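Local coordinates for protein amino acid amide racemase (Ochrobactrum anthropi, PDB 6GIO) that binds pyridoxal-5'-phosphate and belongs to the class-III aminotransferase family, whose members share the PLP-dependent aminotransferase fold, at residues 62-67 and 304-309; 221-225 and 256-260. One frame throughout, in Å; residues are numbered along the deposited sequence.

Contact 1 of 2, residues 62-67 and 304-309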
loop_
_atom_site.group_PDB
_atom_site.type_symbol
_atom_site.label_atom_id
_atom_site.label_comp_id
_atom_site.label_asym_id
_atom_site.label_seq_id
_atom_site.Cartn_x
_atom_site.Cartn_y
_atom_site.Cartn_z
ATOM N N ALA C 62 -8.744 -14.792 17.218
ATOM C CA ALA C 62 -7.553 -15.322 16.526
ATOM C C ALA C 62 -6.711 -14.156 15.988
ATOM O O ALA C 62 -5.479 -14.164 16.042
ATOM C CB ALA C 62 -7.944 -16.268 15.396
ATOM N N ILE C 63 -7.386 -13.142 15.467
ATOM C CA ILE C 63 -6.683 -12.015 14.860
ATOM C C ILE C 63 -6.121 -11.145 15.966
ATOM O O ILE C 63 -4.953 -10.723 15.892
ATOM C CB ILE C 63 -7.591 -11.214 13.918
ATOM C CG1 ILE C 63 -7.915 -12.099 12.704
ATOM C CG2 ILE C 63 -6.912 -9.928 13.494
ATOM C CD1 ILE C 63 -9.003 -11.511 11.859
ATOM N N VAL C 64 -6.930 -10.910 17.003
ATOM C CA VAL C 64 -6.461 -10.166 18.175
ATOM C C VAL C 64 -5.161 -10.811 18.732
ATOM O O VAL C 64 -4.138 -10.133 18.878
ATOM C CB VAL C 64 -7.542 -10.084 19.264
ATOM C CG1 VAL C 64 -6.951 -9.620 20.573
ATOM C CG2 VAL C 64 -8.633 -9.126 18.840
ATOM N N GLU C 65 -5.195 -12.110 18.999
ATOM C CA GLU C 65 -3.997 -12.810 19.482
ATOM C C GLU C 65 -2.780 -12.646 18.557
ATOM O O GLU C 65 -1.707 -12.358 19.044
ATOM C CB GLU C 65 -4.257 -14.301 19.745
ATOM N N ALA C 66 -2.917 -12.876 17.251
ATOM C CA ALA C 66 -1.765 -12.777 16.333
ATOM C C ALA C 66 -1.179 -11.370 16.317
ATOM O O ALA C 66 0.026 -11.200 16.327
ATOM C CB ALA C 66 -2.153 -13.204 14.911
ATOM N N VAL C 67 -2.059 -10.371 16.318
ATOM C CA VAL C 67 -1.652 -8.975 16.315
ATOM C C VAL C 67 -0.951 -8.605 17.633
ATOM O O VAL C 67 0.115 -7.953 17.627
ATOM C CB VAL C 67 -2.866 -8.056 15.955
ATOM C CG1 VAL C 67 -2.580 -6.584 16.183
ATOM C CG2 VAL C 67 -3.251 -8.275 14.498
ATOM N N ALA C 304 1.137 -11.968 10.355
ATOM C CA ALA C 304 0.571 -12.762 11.436
ATOM C C ALA C 304 -0.983 -12.740 11.385
ATOM O O ALA C 304 -1.621 -13.787 11.547
ATOM C CB ALA C 304 1.091 -12.320 12.809
ATOM N N ALA C 305 -1.590 -11.557 11.169
ATOM C CA ALA C 305 -3.043 -11.474 11.046
ATOM C C ALA C 305 -3.542 -12.384 9.902
ATOM O O ALA C 305 -4.544 -13.082 10.017
ATOM C CB ALA C 305 -3.488 -10.031 10.845
ATOM N N GLY C 306 -2.829 -12.384 8.797
ATOM C CA GLY C 306 -3.213 -13.234 7.662
ATOM C C GLY C 306 -3.153 -14.721 7.972
ATOM O O GLY C 306 -3.974 -15.505 7.485
ATOM N N ARG C 307 -2.165 -15.117 8.770
ATOM C CA ARG C 307 -2.061 -16.528 9.156
ATOM C C ARG C 307 -3.277 -16.907 9.982
ATOM O O ARG C 307 -3.823 -17.987 9.798
ATOM C CB ARG C 307 -0.789 -16.811 9.940
ATOM C CG ARG C 307 0.450 -16.666 9.117
ATOM C CD ARG C 307 1.547 -17.496 9.703
ATOM N NE ARG C 307 1.323 -18.895 9.383
ATOM C CZ ARG C 307 1.677 -19.915 10.165
ATOM N NH1 ARG C 307 2.277 -19.716 11.341
ATOM N NH2 ARG C 307 1.427 -21.142 9.764
ATOM N N ALA C 308 -3.691 -16.007 10.883
ATOM C CA ALA C 308 -4.858 -16.236 11.719
ATOM C C ALA C 308 -6.108 -16.316 10.859
ATOM O O ALA C 308 -6.996 -17.143 11.093
ATOM C CB ALA C 308 -5.008 -15.138 12.777
ATOM N N VAL C 309 -6.200 -15.485 9.837
ATOM C CA VAL C 309 -7.364 -15.560 8.943
ATOM C C VAL C 309 -7.443 -16.933 8.247
ATOM O O VAL C 309 -8.456 -17.642 8.305
ATOM C CB VAL C 309 -7.361 -14.403 7.924
ATOM C CG1 VAL C 309 -8.348 -14.662 6.808
ATOM C CG2 VAL C 309 -7.699 -13.064 8.613
#

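Contact 2 of 2, residues 221-225 and 256-260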
loop_
_atom_site.group_PDB
_atom_site.type_symbol
_atom_site.label_atom_id
_atom_site.label_comp_id
_atom_site.label_asym_id
_atom_site.label_seq_id
_atom_site.Cartn_x
_atom_site.Cartn_y
_atom_site.Cartn_z
ATOM N N LEU C 221 -15.058 -18.802 -18.502
ATOM C CA LEU C 221 -13.743 -18.468 -18.015
ATOM C C LEU C 221 -12.744 -19.572 -18.346
ATOM O O LEU C 221 -11.597 -19.264 -18.680
ATOM C CB LEU C 221 -13.772 -18.204 -16.513
ATOM C CG LEU C 221 -14.500 -16.907 -16.086
ATOM C CD1 LEU C 221 -14.376 -16.711 -14.597
ATOM C CD2 LEU C 221 -13.959 -15.674 -16.810
ATOM N N GLU C 222 -13.158 -20.836 -18.252
ATOM C CA GLU C 222 -12.275 -21.961 -18.625
ATOM C C GLU C 222 -11.926 -21.940 -20.098
ATOM O O GLU C 222 -10.800 -22.276 -20.482
ATOM C CB GLU C 222 -12.873 -23.335 -18.259
ATOM C CG GLU C 222 -11.884 -24.484 -18.521
ATOM C CD GLU C 222 -12.325 -25.836 -17.970
ATOM O OE1 GLU C 222 -13.428 -25.957 -17.432
ATOM O OE2 GLU C 222 -11.558 -26.808 -18.086
ATOM N N ALA C 223 -12.894 -21.580 -20.936
ATOM C CA ALA C 223 -12.636 -21.494 -22.372
ATOM C C ALA C 223 -11.699 -20.303 -22.689
ATOM O O ALA C 223 -10.858 -20.379 -23.582
ATOM C CB ALA C 223 -13.941 -21.392 -23.151
ATOM N N LEU C 224 -11.867 -19.203 -21.947
ATOM C CA LEU C 224 -10.995 -18.044 -22.068
ATOM C C LEU C 224 -9.566 -18.375 -21.681
ATOM O O LEU C 224 -8.634 -17.949 -22.336
ATOM C CB LEU C 224 -11.470 -16.934 -21.123
ATOM C CG LEU C 224 -10.594 -15.709 -21.046
ATOM C CD1 LEU C 224 -10.460 -15.045 -22.390
ATOM C CD2 LEU C 224 -11.211 -14.722 -20.048
ATOM N N GLN C 225 -9.418 -19.083 -20.571
ATOM C CA GLN C 225 -8.119 -19.529 -20.087
ATOM C C GLN C 225 -7.428 -20.310 -21.215
ATOM O O GLN C 225 -6.312 -19.980 -21.615
ATOM C CB GLN C 225 -8.293 -20.396 -18.847
ATOM C CG GLN C 225 -7.056 -21.151 -18.390
ATOM C CD GLN C 225 -7.386 -22.191 -17.360
ATOM O OE1 GLN C 225 -7.232 -21.955 -16.167
ATOM N NE2 GLN C 225 -7.880 -23.353 -17.818
ATOM N N GLU C 256 -14.829 -22.495 -11.335
ATOM C CA GLU C 256 -14.844 -22.162 -12.762
ATOM C C GLU C 256 -13.889 -23.016 -13.582
ATOM O O GLU C 256 -13.716 -22.731 -14.764
ATOM C CB GLU C 256 -14.491 -20.690 -12.959
ATOM C CG GLU C 256 -15.479 -19.714 -12.326
ATOM C CD GLU C 256 -16.765 -19.603 -13.101
ATOM O OE1 GLU C 256 -16.817 -20.114 -14.254
ATOM O OE2 GLU C 256 -17.725 -19.002 -12.554
ATOM N N GLY C 257 -13.288 -24.038 -12.975
ATOM C CA GLY C 257 -12.436 -24.989 -13.722
ATOM C C GLY C 257 -11.100 -24.364 -14.132
ATOM O O GLY C 257 -10.469 -24.785 -15.102
ATOM N N LEU C 258 -10.675 -23.346 -13.388
ATOM C CA LEU C 258 -9.466 -22.564 -13.733
ATOM C C LEU C 258 -8.205 -23.114 -13.039
ATOM O O LEU C 258 -8.268 -23.621 -11.924
ATOM C CB LEU C 258 -9.693 -21.098 -13.351
ATOM C CG LEU C 258 -10.712 -20.267 -14.150
ATOM C CD1 LEU C 258 -10.749 -18.846 -13.628
ATOM C CD2 LEU C 258 -10.351 -20.266 -15.633
ATOM N N GLU C 259 -7.069 -23.035 -13.721
ATOM C CA GLU C 259 -5.761 -23.439 -13.153
ATOM C C GLU C 259 -4.808 -22.320 -13.448
ATOM O O GLU C 259 -4.052 -22.389 -14.415
ATOM C CB GLU C 259 -5.273 -24.763 -13.768
ATOM C CG GLU C 259 -6.079 -25.943 -13.280
ATOM C CD GLU C 259 -5.817 -27.166 -14.120
ATOM O OE1 GLU C 259 -6.465 -27.332 -15.163
ATOM O OE2 GLU C 259 -4.949 -27.948 -13.738
ATOM N N PRO C 260 -4.875 -21.247 -12.634
ATOM C CA PRO C 260 -4.146 -20.058 -13.023
ATOM C C PRO C 260 -2.632 -20.193 -12.892
ATOM O O PRO C 260 -2.137 -20.928 -12.067
ATOM C CB PRO C 260 -4.672 -18.973 -12.052
ATOM C CG PRO C 260 -5.291 -19.714 -10.908
ATOM C CD PRO C 260 -5.709 -21.050 -11.425
HETATM O O HOH W 1 -17.329 -19.100 -16.422
HETATM O O HOH W 2 -15.427 -21.635 -16.601
HETATM O O HOH W 3 -8.510 -25.972 -16.147
#

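Contact 1 of 2, residues 62-67 and 304-309
Ala66 and Ala308 meet CB to CB at 4.1 Å, and Ala304 CB lies 4.0 Å from Ala66 CB. The segment axes approach to 8.2 Å and run at 152°, nearly antiparallel, a separation that suits an interface of alanines. The methyl of Ala66 also lies against the backbone of the other helix, with CB 3.5 Å from Ala304 O. In the same way Ala308 CB lies 3.4 Å from Ala62 O. Both carbonyls belong to main-chain helical bonds, to Ala308 N and Ala66 N respectively, so the methyls lie against backbone already paired within its own helix.

Longer side chains close one flank. Ile63 holds CG1 opposite its carbonyl carbon (chi1 -68°) and extends it at chi2, carrying CD1 to within 3.8 Å of Val309 CG2. On the same flank, Val67 CG2 meets Ala305 CB at 4.1 Å. Leu273, from a loop, touches both Val67 and Ala305, and Val67 also packs on Val67 of the second subunit, placing helix 61-72 at the dimer interface. Between the two segments all side-chain pairings are apolar, which is consistent with this contact being held by close fit and burial rather than by polar pairing.

Contact 2 of 2, residues 221-225 and 256-260
Glu256 bends at chi2 (-75°), and its CG passes Leu221 CD1 at 3.9 Å, the two side chains crossing at a slant. Its OE2 is committed to a salt bridge with Arg349. A water that accepts from Glu222 N lies within bonding distance of both Glu256 OE1 and Glu256 O, so the link to the helix backbone is solvent-mediated; Glu222 CB approaches Glu256 O to 3.6 Å. Gly257 follows with a positive phi (72°), which glycine adopts readily, and its carbonyl O stands 3.6 Å from Glu222 CD.

Leu258 inserts CD2 against the helix, 3.4 Å from Leu221 O and 3.8 Å from Gln225 CB, while Val237 and Phe253 also touch its side chain. Leu258 therefore sits between helix 220-229 and strand 234-238, where the helix also packs directly through Gln225 on Val235. The loop then enters strand 262-265, beside 234-238 in the seven-stranded mixed sheet of the PLP-dependent aminotransferase fold.

Glu259 N donates to Gln225 OE1 at 2.7 Å, almost straight at 174° and directed at a lone pair in the carbonyl plane. Gln225 reaches this position through an extended chain. Another water joins Gln225 NE2, Gly257 O and Glu259 OE1. Pro260 packs on Phe253 and Val237.

How the contacts relate
The two contacts share no element of secondary structure: their centres lie 32 Å apart and their nearest atoms about 19 Å. Each is partly buried, with four of eight touching residues buried, but the settings differ. Contact 1 joins two helices beside the second subunit, whereas no other chain touches the segments of contact 2, which fasten a loop to a helix flanking the seven-stranded sheet that includes strand 234-238. Chemistry follows place. The helix pair buries 285 Å² by apolar packing, methyls lying on one another and on backbone carbonyls; the helix-loop pair buries 337 Å² and adds a direct hydrogen bond and bridging waters, drawing on loop backbone, early amides of helix 220-229 and the Gln225 amide.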